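Local coordinates for RagA protein (PDB 6SLN) that belongs to the TonB-dependent receptors and probably carries large nutrients, likely peptides, through the outer membrane of Porphyromonas gingivalis, at residues 113-118 and 334-339; 136-141 and 981-986; 341-346 and 375-380; 435-440 and 469-474. One frame throughout, in Å; residues are numbered along the deposited sequence.

Interaction 1: 113-118 and 334-339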
loop_
_atom_site.group_PDB
_atom_site.type_symbol
_atom_site.label_atom_id
_atom_site.label_comp_id
_atom_site.label_asym_id
_atom_site.label_seq_id
_atom_site.Cartn_x
_atom_site.Cartn_y
_atom_site.Cartn_z
ATOM N N LYS A 113 23.269 -26.512 -8.685
ATOM C CA LYS A 113 22.191 -27.397 -9.090
ATOM C C LYS A 113 21.081 -26.579 -9.732
ATOM O O LYS A 113 20.797 -25.460 -9.299
ATOM C CB LYS A 113 21.650 -28.215 -7.897
ATOM C CG LYS A 113 22.670 -29.225 -7.330
ATOM C CD LYS A 113 22.048 -30.545 -6.877
ATOM C CE LYS A 113 22.849 -31.767 -7.369
ATOM N NZ LYS A 113 24.225 -31.876 -6.794
ATOM N N PRO A 114 20.454 -27.094 -10.765
ATOM C CA PRO A 114 19.636 -26.226 -11.617
ATOM C C PRO A 114 18.245 -25.963 -11.076
ATOM O O PRO A 114 17.338 -25.672 -11.865
ATOM C CB PRO A 114 19.577 -27.000 -12.937
ATOM C CG PRO A 114 19.679 -28.441 -12.527
ATOM C CD PRO A 114 20.503 -28.484 -11.259
ATOM N N VAL A 115 18.048 -26.056 -9.760
ATOM C CA VAL A 115 16.813 -25.570 -9.157
ATOM C C VAL A 115 17.143 -24.736 -7.924
ATOM O O VAL A 115 18.185 -24.917 -7.284
ATOM C CB VAL A 115 15.839 -26.707 -8.791
ATOM C CG1 VAL A 115 15.067 -27.170 -10.025
ATOM C CG2 VAL A 115 16.580 -27.851 -8.128
ATOM N N ALA A 116 16.241 -23.802 -7.599
ATOM C CA ALA A 116 16.404 -22.983 -6.405
ATOM C C ALA A 116 16.101 -23.752 -5.135
ATOM O O ALA A 116 16.526 -23.333 -4.055
ATOM C CB ALA A 116 15.492 -21.763 -6.464
ATOM N N ASN A 117 15.372 -24.860 -5.246
ATOM C CA ASN A 117 14.874 -25.617 -4.100
ATOM C C ASN A 117 15.987 -26.551 -3.635
ATOM O O ASN A 117 16.115 -27.679 -4.103
ATOM C CB ASN A 117 13.596 -26.349 -4.496
ATOM C CG ASN A 117 13.153 -27.356 -3.471
ATOM O OD1 ASN A 117 12.617 -28.398 -3.821
ATOM N ND2 ASN A 117 13.362 -27.050 -2.196
ATOM N N ILE A 118 16.798 -26.063 -2.690
ATOM C CA ILE A 118 18.023 -26.745 -2.259
ATOM C C ILE A 118 17.729 -28.069 -1.562
ATOM O O ILE A 118 18.503 -29.025 -1.695
ATOM C CB ILE A 118 18.848 -25.814 -1.348
ATOM C CG1 ILE A 118 20.073 -26.536 -0.780
ATOM C CG2 ILE A 118 17.992 -25.304 -0.222
ATOM C CD1 ILE A 118 21.196 -26.748 -1.792
ATOM N N PHE A 334 21.256 -16.365 -10.727
ATOM C CA PHE A 334 20.547 -17.617 -10.942
ATOM C C PHE A 334 19.186 -17.298 -11.526
ATOM O O PHE A 334 18.480 -16.432 -11.006
ATOM C CB PHE A 334 20.408 -18.409 -9.640
ATOM C CG PHE A 334 19.608 -19.675 -9.768
ATOM C CD1 PHE A 334 18.224 -19.663 -9.630
ATOM C CD2 PHE A 334 20.243 -20.892 -9.993
ATOM C CE1 PHE A 334 17.493 -20.817 -9.739
ATOM C CE2 PHE A 334 19.510 -22.066 -10.101
ATOM C CZ PHE A 334 18.133 -22.022 -9.975
ATOM N N ASP A 335 18.832 -17.984 -12.609
ATOM C CA ASP A 335 17.504 -17.859 -13.186
ATOM C C ASP A 335 17.033 -19.241 -13.587
ATOM O O ASP A 335 17.715 -19.928 -14.350
ATOM C CB ASP A 335 17.497 -16.916 -14.384
ATOM C CG ASP A 335 16.098 -16.546 -14.812
ATOM O OD1 ASP A 335 15.141 -17.141 -14.277
ATOM O OD2 ASP A 335 15.952 -15.655 -15.675
ATOM N N GLN A 336 15.880 -19.647 -13.067
ATOM C CA GLN A 336 15.258 -20.912 -13.435
ATOM C C GLN A 336 13.870 -20.609 -13.969
ATOM O O GLN A 336 12.993 -20.181 -13.214
ATOM C CB GLN A 336 15.193 -21.860 -12.243
ATOM C CG GLN A 336 14.548 -23.199 -12.555
ATOM C CD GLN A 336 14.140 -23.942 -11.309
ATOM O OE1 GLN A 336 14.586 -23.620 -10.208
ATOM N NE2 GLN A 336 13.272 -24.923 -11.465
ATOM N N GLU A 337 13.673 -20.825 -15.265
ATOM C CA GLU A 337 12.389 -20.547 -15.892
ATOM C C GLU A 337 11.444 -21.723 -15.716
ATOM O O GLU A 337 11.860 -22.889 -15.761
ATOM C CB GLU A 337 12.569 -20.237 -17.380
ATOM C CG GLU A 337 12.890 -18.781 -17.679
ATOM C CD GLU A 337 12.070 -17.822 -16.809
ATOM O OE1 GLU A 337 12.670 -16.853 -16.280
ATOM O OE2 GLU A 337 10.833 -18.038 -16.654
ATOM N N GLY A 338 10.168 -21.412 -15.497
ATOM C CA GLY A 338 9.180 -22.465 -15.324
ATOM C C GLY A 338 8.849 -23.134 -16.644
ATOM O O GLY A 338 8.716 -22.482 -17.678
ATOM N N MET A 339 8.708 -24.454 -16.610
ATOM C CA MET A 339 8.445 -25.146 -17.866
ATOM C C MET A 339 6.971 -25.134 -18.250
ATOM O O MET A 339 6.657 -25.245 -19.437
ATOM C CB MET A 339 8.959 -26.576 -17.814
ATOM C CG MET A 339 8.545 -27.331 -16.607
ATOM S SD MET A 339 8.784 -29.051 -16.993
ATOM C CE MET A 339 7.128 -29.455 -17.511
#
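Ala116 and Gln336 supply the hydrogen bond of this contact between the plug domain and the barrel wall. The backbone N of Ala116 donates to Gln336 OE1 at 3.1 Å with an N-H...O angle of 148°, and the donor lies 20° out of the amide's carbonyl plane. Gln336 has its CG anti to the backbone N (chi1 180°) and an extended chain beyond it, which carries the amide from the strand to the plug loop.

Van der Waals contacts flank this bond. Val115 CG1 lies against the amide of Gln336, and the two side chains meet at a slant, while Pro114 O sits 3.7 Å from Gln336 CD. Lys113 O comes to the edge of the Phe334 ring, near its plane and 3.7 Å from Phe334 CE2. Ala116 CB approaches the same ring, 4.0 Å from Phe334 CE1. The Phe334 ring and the Gln336 amide, from alternate residues of one strand, thus both meet residues 113-116.

Strand 325-337 runs between strands 309-322 and 345-360, with backbone bonds from Phe334 to Arg348 and from Asp335 to Ser312. Pro114 and Val115 also touch Gln988 of strand 986-996.

Interaction 2: 136-141 and 981-986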
loop_
_atom_site.group_PDB
_atom_site.type_symbol
_atom_site.label_atom_id
_atom_site.label_comp_id
_atom_site.label_asym_id
_atom_site.label_seq_id
_atom_site.Cartn_x
_atom_site.Cartn_y
_atom_site.Cartn_z
ATOM N N GLY A 136 6.775 -28.999 -9.639
ATOM C CA GLY A 136 7.960 -28.628 -10.382
ATOM C C GLY A 136 8.076 -27.152 -10.614
ATOM O O GLY A 136 9.016 -26.686 -11.260
ATOM N N ASP A 137 7.104 -26.411 -10.107
ATOM C CA ASP A 137 7.144 -24.963 -10.134
ATOM C C ASP A 137 8.477 -24.459 -9.565
ATOM O O ASP A 137 8.871 -24.874 -8.467
ATOM C CB ASP A 137 5.961 -24.444 -9.325
ATOM C CG ASP A 137 5.832 -22.953 -9.370
ATOM O OD1 ASP A 137 6.803 -22.257 -8.953
ATOM O OD2 ASP A 137 4.738 -22.491 -9.782
ATOM N N PRO A 138 9.193 -23.581 -10.274
ATOM C CA PRO A 138 10.529 -23.173 -9.800
ATOM C C PRO A 138 10.520 -22.554 -8.418
ATOM O O PRO A 138 11.561 -22.560 -7.753
ATOM C CB PRO A 138 10.995 -22.160 -10.854
ATOM C CG PRO A 138 10.096 -22.345 -11.999
ATOM C CD PRO A 138 8.790 -22.857 -11.486
ATOM N N THR A 139 9.386 -22.021 -7.963
ATOM C CA THR A 139 9.290 -21.462 -6.622
ATOM C C THR A 139 8.726 -22.455 -5.622
ATOM O O THR A 139 8.271 -22.056 -4.548
ATOM C CB THR A 139 8.435 -20.193 -6.610
ATOM O OG1 THR A 139 7.104 -20.510 -7.025
ATOM C CG2 THR A 139 9.010 -19.157 -7.538
ATOM N N ALA A 140 8.729 -23.738 -5.954
ATOM C CA ALA A 140 8.235 -24.732 -5.018
ATOM C C ALA A 140 9.317 -25.083 -4.003
ATOM O O ALA A 140 10.500 -25.226 -4.347
ATOM C CB ALA A 140 7.767 -25.988 -5.748
ATOM N N VAL A 141 8.896 -25.224 -2.747
ATOM C CA VAL A 141 9.767 -25.583 -1.633
ATOM C C VAL A 141 9.512 -27.041 -1.248
ATOM O O VAL A 141 8.355 -27.467 -1.149
ATOM C CB VAL A 141 9.521 -24.648 -0.442
ATOM C CG1 VAL A 141 10.676 -24.684 0.452
ATOM C CG2 VAL A 141 9.291 -23.251 -0.939
ATOM N N ASN A 981 -4.040 -32.326 -11.174
ATOM C CA ASN A 981 -3.470 -31.297 -12.036
ATOM C C ASN A 981 -2.048 -30.936 -11.614
ATOM O O ASN A 981 -1.766 -29.788 -11.240
ATOM C CB ASN A 981 -4.358 -30.047 -12.068
ATOM C CG ASN A 981 -3.904 -29.043 -13.137
ATOM O OD1 ASN A 981 -3.436 -29.428 -14.215
ATOM N ND2 ASN A 981 -4.016 -27.761 -12.828
ATOM N N GLN A 982 -1.146 -31.910 -11.669
ATOM C CA GLN A 982 0.203 -31.695 -11.176
ATOM C C GLN A 982 0.961 -30.699 -12.043
ATOM O O GLN A 982 0.841 -30.695 -13.272
ATOM C CB GLN A 982 0.963 -33.015 -11.123
ATOM C CG GLN A 982 0.225 -34.131 -10.420
ATOM C CD GLN A 982 0.891 -35.475 -10.669
ATOM O OE1 GLN A 982 1.182 -35.834 -11.816
ATOM N NE2 GLN A 982 1.146 -36.221 -9.599
ATOM N N TYR A 983 1.713 -29.824 -11.385
ATOM C CA TYR A 983 2.848 -29.165 -12.014
ATOM C C TYR A 983 4.008 -30.139 -11.835
ATOM O O TYR A 983 4.620 -30.179 -10.764
ATOM C CB TYR A 983 3.128 -27.793 -11.375
ATOM C CG TYR A 983 4.051 -26.901 -12.184
ATOM C CD1 TYR A 983 5.197 -27.419 -12.797
ATOM C CD2 TYR A 983 3.780 -25.550 -12.340
ATOM C CE1 TYR A 983 6.047 -26.619 -13.542
ATOM C CE2 TYR A 983 4.628 -24.732 -13.104
ATOM C CZ TYR A 983 5.764 -25.276 -13.705
ATOM O OH TYR A 983 6.623 -24.492 -14.460
ATOM N N PRO A 984 4.314 -30.967 -12.829
ATOM C CA PRO A 984 5.265 -32.065 -12.600
ATOM C C PRO A 984 6.660 -31.536 -12.306
ATOM O O PRO A 984 7.029 -30.437 -12.722
ATOM C CB PRO A 984 5.235 -32.844 -13.920
ATOM C CG PRO A 984 4.032 -32.301 -14.696
ATOM C CD PRO A 984 3.830 -30.914 -14.221
ATOM N N ASN A 985 7.436 -32.316 -11.561
ATOM C CA ASN A 985 8.848 -31.990 -11.446
ATOM C C ASN A 985 9.491 -32.058 -12.822
ATOM O O ASN A 985 8.959 -32.654 -13.763
ATOM C CB ASN A 985 9.573 -32.937 -10.491
ATOM C CG ASN A 985 9.405 -32.540 -9.035
ATOM O OD1 ASN A 985 9.864 -31.477 -8.602
ATOM N ND2 ASN A 985 8.741 -33.397 -8.268
ATOM N N SER A 986 10.646 -31.426 -12.942
ATOM C CA SER A 986 11.254 -31.232 -14.244
ATOM C C SER A 986 12.496 -32.095 -14.384
ATOM O O SER A 986 13.043 -32.613 -13.406
ATOM C CB SER A 986 11.610 -29.766 -14.457
ATOM O OG SER A 986 12.287 -29.268 -13.321
HETATM O O HOH W 1 11.464 -27.227 -10.735
#
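Rotation about the first side-chain bond of Tyr983 (chi1 -165°) swings its ring to the far side from the backbone N and brings a face of it to Asp137. Here the plug loop 136-141 meets the loop that leads into strand 986-996, the last strand of the barrel. The plug loop forms an Asx turn within a type I beta turn. Asp137 OD1 accepts from Thr139 N at 2.8 Å, nearly along the C-O axis, and from Thr139 OG1, which comes from above the carboxylate plane; Ala140 N closes the turn on Asp137 O.

Across the contact, Gly136 N donates to Tyr983 O at 2.7 Å in a nearly straight bond (166°), although the donor stands above the carbonyl plane. Gly136 CA makes a CA-H...O contact with Pro984 O at 3.1 Å.

The aromatic part is a CH-pi interaction: Asp137 CB is 4.1 Å from the centroid of the Tyr983 ring, 20° off its normal. Asp137 N rides 3.4 Å above the ring plane, displaced to the rim. Tyr983 OH bonds to Ala340 N, and Asn985 ND2 to Asp971 OD2. A water donates to Gly136 O at 2.6 Å, with a weak second link to Ser986 OG.

Interaction 3: 341-346 and 375-380; sequences REPANF and NRRSAD
Asn345 and Arg377 form an antiparallel hydrogen-bonded pair, joined by two backbone bonds of unlike geometry. Arg377 N donates to Asn345 O at 3.0 Å, almost straight (174°) and in the carbonyl plane. The return bond, Asn345 N to Arg377 O, is 3.1 Å long and reaches its acceptor from above the plane. One residue on, Phe346 and Arg376 are a non-hydrogen-bonded pair; beside it, Phe346 CA makes a CA-H...O contact with Asn375 O. Beyond the paired strands, a water donates to both Pro343 O and Ser378 O and so bridges the diverging chains.

The two arginines pack differently. Arg376, extended from CG to NE, runs alongside Phe346 with its guanidinium plane at 89° to the ring, so that the ring's edge meets a guanidinium face: Phe346 CE2 is 3.4 Å from Arg376 NE. Arg377, bent at chi3 (-68°), instead lays its guanidinium over Pro343, whose CB stands 3.7 Å above the centre of the group. Farther along, Ala379 CB lies 3.8 Å from Glu342 CB and 4.3 Å from Ala344 CB.

This is the open end of the hairpin of barrel strands 345-360 and 363-377. Arg376 touches Asp170 and Ala173 of helix 169-173, Pro343 meets Ala430 of helix 426-432, and Arg377 packs on Phe435 of strand 435-450.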
loop_
_atom_site.group_PDB
_atom_site.type_symbol
_atom_site.label_atom_id
_atom_site.label_comp_id
_atom_site.label_asym_id
_atom_site.label_seq_id
_atom_site.Cartn_x
_atom_site.Cartn_y
_atom_site.Cartn_z
ATOM N N ARG A 341 3.724 -23.226 -19.329
ATOM C CA ARG A 341 3.679 -21.978 -20.078
ATOM C C ARG A 341 3.133 -20.849 -19.227
ATOM O O ARG A 341 3.564 -19.700 -19.384
ATOM C CB ARG A 341 2.859 -22.147 -21.348
ATOM C CG ARG A 341 3.629 -22.800 -22.451
ATOM C CD ARG A 341 2.885 -22.583 -23.748
ATOM N NE ARG A 341 3.383 -23.490 -24.764
ATOM C CZ ARG A 341 4.467 -23.253 -25.496
ATOM N NH1 ARG A 341 5.159 -22.127 -25.331
ATOM N NH2 ARG A 341 4.863 -24.148 -26.385
ATOM N N GLU A 342 2.182 -21.161 -18.337
ATOM C CA GLU A 342 1.870 -20.333 -17.180
ATOM C C GLU A 342 3.176 -19.893 -16.527
ATOM O O GLU A 342 3.951 -20.729 -16.042
ATOM C CB GLU A 342 1.008 -21.103 -16.191
ATOM C CG GLU A 342 -0.211 -20.367 -15.745
ATOM C CD GLU A 342 -0.944 -21.145 -14.689
ATOM O OE1 GLU A 342 -0.985 -20.669 -13.531
ATOM O OE2 GLU A 342 -1.454 -22.242 -15.019
ATOM N N PRO A 343 3.477 -18.602 -16.549
ATOM C CA PRO A 343 4.831 -18.162 -16.215
ATOM C C PRO A 343 5.151 -18.438 -14.769
ATOM O O PRO A 343 4.320 -18.241 -13.879
ATOM C CB PRO A 343 4.789 -16.663 -16.495
ATOM C CG PRO A 343 3.706 -16.539 -17.520
ATOM C CD PRO A 343 2.663 -17.491 -17.050
ATOM N N ALA A 344 6.361 -18.936 -14.547
ATOM C CA ALA A 344 6.853 -19.161 -13.198
ATOM C C ALA A 344 8.368 -19.181 -13.268
ATOM O O ALA A 344 8.950 -19.619 -14.261
ATOM C CB ALA A 344 6.308 -20.458 -12.585
ATOM N N ASN A 345 8.998 -18.687 -12.212
ATOM C CA ASN A 345 10.443 -18.607 -12.242
ATOM C C ASN A 345 10.945 -18.171 -10.875
ATOM O O ASN A 345 10.201 -17.639 -10.042
ATOM C CB ASN A 345 10.930 -17.631 -13.308
ATOM C CG ASN A 345 10.181 -16.337 -13.270
ATOM O OD1 ASN A 345 10.475 -15.475 -12.460
ATOM N ND2 ASN A 345 9.178 -16.201 -14.133
ATOM N N PHE A 346 12.230 -18.408 -10.669
ATOM C CA PHE A 346 12.962 -17.934 -9.516
ATOM C C PHE A 346 14.247 -17.346 -10.061
ATOM O O PHE A 346 15.075 -18.079 -10.614
ATOM C CB PHE A 346 13.248 -19.070 -8.543
ATOM C CG PHE A 346 13.710 -18.614 -7.200
ATOM C CD1 PHE A 346 15.024 -18.246 -6.996
ATOM C CD2 PHE A 346 12.834 -18.557 -6.146
ATOM C CE1 PHE A 346 15.449 -17.833 -5.768
ATOM C CE2 PHE A 346 13.256 -18.150 -4.924
ATOM C CZ PHE A 346 14.567 -17.789 -4.732
ATOM N N ASN A 375 13.393 -12.562 -7.626
ATOM C CA ASN A 375 12.146 -12.466 -8.383
ATOM C C ASN A 375 11.465 -13.830 -8.339
ATOM O O ASN A 375 11.995 -14.815 -8.870
ATOM C CB ASN A 375 12.411 -12.018 -9.817
ATOM C CG ASN A 375 13.161 -10.692 -9.887
ATOM O OD1 ASN A 375 12.730 -9.695 -9.306
ATOM N ND2 ASN A 375 14.285 -10.675 -10.602
ATOM N N ARG A 376 10.311 -13.891 -7.679
ATOM C CA ARG A 376 9.517 -15.105 -7.545
ATOM C C ARG A 376 8.232 -14.919 -8.325
ATOM O O ARG A 376 7.537 -13.915 -8.132
ATOM C CB ARG A 376 9.153 -15.401 -6.085
ATOM C CG ARG A 376 10.099 -16.286 -5.329
ATOM C CD ARG A 376 9.528 -16.627 -3.953
ATOM N NE ARG A 376 10.558 -17.226 -3.103
ATOM C CZ ARG A 376 11.503 -16.535 -2.459
ATOM N NH1 ARG A 376 11.552 -15.207 -2.547
ATOM N NH2 ARG A 376 12.401 -17.170 -1.719
ATOM N N ARG A 377 7.922 -15.878 -9.198
ATOM C CA ARG A 377 6.585 -16.025 -9.735
ATOM C C ARG A 377 6.183 -17.490 -9.686
ATOM O O ARG A 377 7.011 -18.393 -9.846
ATOM C CB ARG A 377 6.437 -15.514 -11.179
ATOM C CG ARG A 377 5.044 -14.928 -11.393
ATOM C CD ARG A 377 4.515 -15.010 -12.807
ATOM N NE ARG A 377 5.241 -14.150 -13.733
ATOM C CZ ARG A 377 4.664 -13.418 -14.686
ATOM N NH1 ARG A 377 3.335 -13.413 -14.838
ATOM N NH2 ARG A 377 5.423 -12.684 -15.490
ATOM N N SER A 378 4.887 -17.705 -9.489
ATOM C CA SER A 378 4.316 -19.031 -9.354
ATOM C C SER A 378 3.133 -19.168 -10.283
ATOM O O SER A 378 2.387 -18.208 -10.512
ATOM C CB SER A 378 3.878 -19.290 -7.936
ATOM O OG SER A 378 5.023 -19.222 -7.121
ATOM N N ALA A 379 2.997 -20.363 -10.838
ATOM C CA ALA A 379 1.855 -20.696 -11.665
ATOM C C ALA A 379 0.754 -21.136 -10.714
ATOM O O ALA A 379 0.900 -22.134 -9.998
ATOM C CB ALA A 379 2.222 -21.782 -12.672
ATOM N N ASP A 380 -0.331 -20.375 -10.679
ATOM C CA ASP A 380 -1.278 -20.472 -9.584
ATOM C C ASP A 380 -2.620 -21.025 -10.028
ATOM O O ASP A 380 -3.661 -20.636 -9.502
ATOM C CB ASP A 380 -1.425 -19.107 -8.910
ATOM C CG ASP A 380 -0.242 -18.791 -8.006
ATOM O OD1 ASP A 380 0.321 -19.733 -7.401
ATOM O OD2 ASP A 380 0.142 -17.610 -7.921
HETATM O O HOH W 2 1.926 -17.437 -13.685
#

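Interaction 4: 435-440 and 469-474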
loop_
_atom_site.group_PDB
_atom_site.type_symbol
_atom_site.label_atom_id
_atom_site.label_comp_id
_atom_site.label_asym_id
_atom_site.label_seq_id
_atom_site.Cartn_x
_atom_site.Cartn_y
_atom_site.Cartn_z
ATOM N N PHE A 435 2.956 -9.489 -13.974
ATOM C CA PHE A 435 3.203 -9.622 -12.545
ATOM C C PHE A 435 4.702 -9.642 -12.330
ATOM O O PHE A 435 5.401 -10.437 -12.956
ATOM C CB PHE A 435 2.582 -10.909 -11.988
ATOM C CG PHE A 435 2.929 -11.186 -10.548
ATOM C CD1 PHE A 435 4.119 -11.828 -10.208
ATOM C CD2 PHE A 435 2.057 -10.823 -9.528
ATOM C CE1 PHE A 435 4.442 -12.096 -8.872
ATOM C CE2 PHE A 435 2.370 -11.095 -8.197
ATOM C CZ PHE A 435 3.570 -11.738 -7.873
ATOM N N SER A 436 5.192 -8.792 -11.441
ATOM C CA SER A 436 6.565 -8.900 -10.983
ATOM C C SER A 436 6.567 -8.879 -9.470
ATOM O O SER A 436 5.591 -8.483 -8.838
ATOM C CB SER A 436 7.457 -7.773 -11.489
ATOM O OG SER A 436 6.829 -6.525 -11.321
ATOM N N SER A 437 7.683 -9.328 -8.907
ATOM C CA SER A 437 7.934 -9.258 -7.485
ATOM C C SER A 437 9.428 -9.077 -7.344
ATOM O O SER A 437 10.197 -9.870 -7.886
ATOM C CB SER A 437 7.459 -10.518 -6.757
ATOM O OG SER A 437 8.247 -10.793 -5.603
ATOM N N GLU A 438 9.841 -8.018 -6.667
ATOM C CA GLU A 438 11.231 -7.843 -6.286
ATOM C C GLU A 438 11.313 -7.926 -4.770
ATOM O O GLU A 438 10.587 -7.215 -4.053
ATOM C CB GLU A 438 11.793 -6.519 -6.803
ATOM C CG GLU A 438 12.063 -6.534 -8.283
ATOM C CD GLU A 438 13.523 -6.284 -8.612
ATOM O OE1 GLU A 438 13.918 -6.495 -9.790
ATOM O OE2 GLU A 438 14.264 -5.862 -7.691
ATOM N N SER A 439 12.173 -8.814 -4.292
ATOM C CA SER A 439 12.443 -8.965 -2.877
ATOM C C SER A 439 13.857 -8.502 -2.593
ATOM O O SER A 439 14.805 -8.917 -3.277
ATOM C CB SER A 439 12.267 -10.413 -2.421
ATOM O OG SER A 439 10.964 -10.627 -1.915
ATOM N N HIS A 440 13.999 -7.654 -1.581
ATOM C CA HIS A 440 15.309 -7.229 -1.117
ATOM C C HIS A 440 15.553 -7.946 0.209
ATOM O O HIS A 440 14.980 -7.578 1.244
ATOM C CB HIS A 440 15.383 -5.705 -1.018
ATOM C CG HIS A 440 15.218 -5.015 -2.342
ATOM N ND1 HIS A 440 14.516 -3.838 -2.490
ATOM C CD2 HIS A 440 15.636 -5.365 -3.586
ATOM C CE1 HIS A 440 14.522 -3.485 -3.764
ATOM N NE2 HIS A 440 15.193 -4.395 -4.447
ATOM N N THR A 469 9.459 -6.832 0.040
ATOM C CA THR A 469 9.021 -7.325 -1.246
ATOM C C THR A 469 7.944 -6.409 -1.787
ATOM O O THR A 469 6.999 -6.058 -1.073
ATOM C CB THR A 469 8.488 -8.745 -1.124
ATOM O OG1 THR A 469 9.447 -9.527 -0.404
ATOM C CG2 THR A 469 8.234 -9.344 -2.506
ATOM N N ARG A 470 8.098 -6.024 -3.037
ATOM C CA ARG A 470 7.066 -5.312 -3.765
ATOM C C ARG A 470 6.572 -6.221 -4.879
ATOM O O ARG A 470 7.370 -6.780 -5.645
ATOM C CB ARG A 470 7.601 -3.992 -4.330
ATOM C CG ARG A 470 7.826 -2.931 -3.242
ATOM C CD ARG A 470 6.501 -2.364 -2.788
ATOM N NE ARG A 470 6.005 -1.348 -3.709
ATOM C CZ ARG A 470 5.133 -1.589 -4.692
ATOM N NH1 ARG A 470 4.653 -2.814 -4.877
ATOM N NH2 ARG A 470 4.723 -0.606 -5.489
ATOM N N THR A 471 5.270 -6.408 -4.941
ATOM C CA THR A 471 4.681 -7.110 -6.060
ATOM C C THR A 471 3.753 -6.147 -6.761
ATOM O O THR A 471 3.200 -5.223 -6.148
ATOM C CB THR A 471 3.922 -8.363 -5.638
ATOM O OG1 THR A 471 2.802 -7.994 -4.822
ATOM C CG2 THR A 471 4.836 -9.248 -4.870
ATOM N N SER A 472 3.617 -6.370 -8.060
ATOM C CA SER A 472 2.878 -5.485 -8.932
ATOM C C SER A 472 2.084 -6.355 -9.875
ATOM O O SER A 472 2.622 -7.311 -10.438
ATOM C CB SER A 472 3.818 -4.562 -9.709
ATOM O OG SER A 472 3.040 -3.640 -10.432
ATOM N N SER A 473 0.817 -6.031 -10.044
ATOM C CA SER A 473 -0.062 -6.868 -10.836
ATOM C C SER A 473 -1.044 -5.974 -11.581
ATOM O O SER A 473 -1.560 -5.001 -11.021
ATOM C CB SER A 473 -0.781 -7.891 -9.939
ATOM O OG SER A 473 -2.083 -8.176 -10.419
ATOM N N LYS A 474 -1.296 -6.302 -12.848
ATOM C CA LYS A 474 -2.150 -5.473 -13.682
ATOM C C LYS A 474 -3.169 -6.325 -14.420
ATOM O O LYS A 474 -2.904 -7.477 -14.777
ATOM C CB LYS A 474 -1.324 -4.660 -14.703
ATOM C CG LYS A 474 -0.664 -3.419 -14.112
ATOM C CD LYS A 474 -0.103 -2.536 -15.191
ATOM C CE LYS A 474 1.332 -2.202 -14.895
ATOM N NZ LYS A 474 1.748 -0.982 -15.624
#
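Ser436 with Ser472 and Glu438 with Arg470 are the hydrogen-bonded pairs of this antiparallel ladder, whose strand axes approach to 4.7 Å with N-to-C directions 174° apart. Each pair has two backbone bonds: those between Glu438 and Arg470 are both 2.9 Å (Glu438 N to Arg470 O and Arg470 N to Glu438 O), and the Ser436 N to Ser472 O bond is 3.1 Å. CA-H...O contacts fill the steps between, as at Ser437 CA and Arg470 O, 3.1 Å apart.

On the face of Phe435, Ser437 and Ser439, the side chains meet across the strands. The rotamer of Phe435 (chi1 174°) lays its ring across toward Thr471, on which it leans obliquely with CE2 4.1 Å from Thr471 CB, while Ser473 CB comes to the ring's edge. Thr471 CG2 rests on Ser437 CB at 3.5 Å, and Thr469 CG2 lies 3.4 Å from Ser437 OG. On the other face, Ser436 OG approaches Ser472 CB; Arg470 turns away to a salt bridge with Glu491, which also accepts from Ser472 OG.

The hairpin belongs to the barrel wall, between strand 363-377, which Glu438 touches at Ile373, and strand 487-510, which carries Glu491. A second subunit of the same protein bonds through its Asn468 to His440 ND1.

In the fold
Interactions 1 and 2 join the plug to the barrel, whereas interaction 4 is a ladder in the wall, and interaction 3 is the end of one, where its strands run into loops. Interactions 1, 2 and 3 touch one another, their centres about 10 to 11 Å apart: Asp137 OD2 probably bonds to Ala379 N at 2.9 Å, and Gln336 N to Phe346 O at 3.0 Å. Interaction 4 follows one strand on, its centre about 12 Å from that of interaction 3, and Arg377 NH2 comes within 3.4 Å of Phe435 O. Its two strands also carry Ala448 and Ala460, which line the pocket of the bound phosphatidylethanolamine. Interaction 2 stays about 9 Å from interaction 4 between nearest atoms.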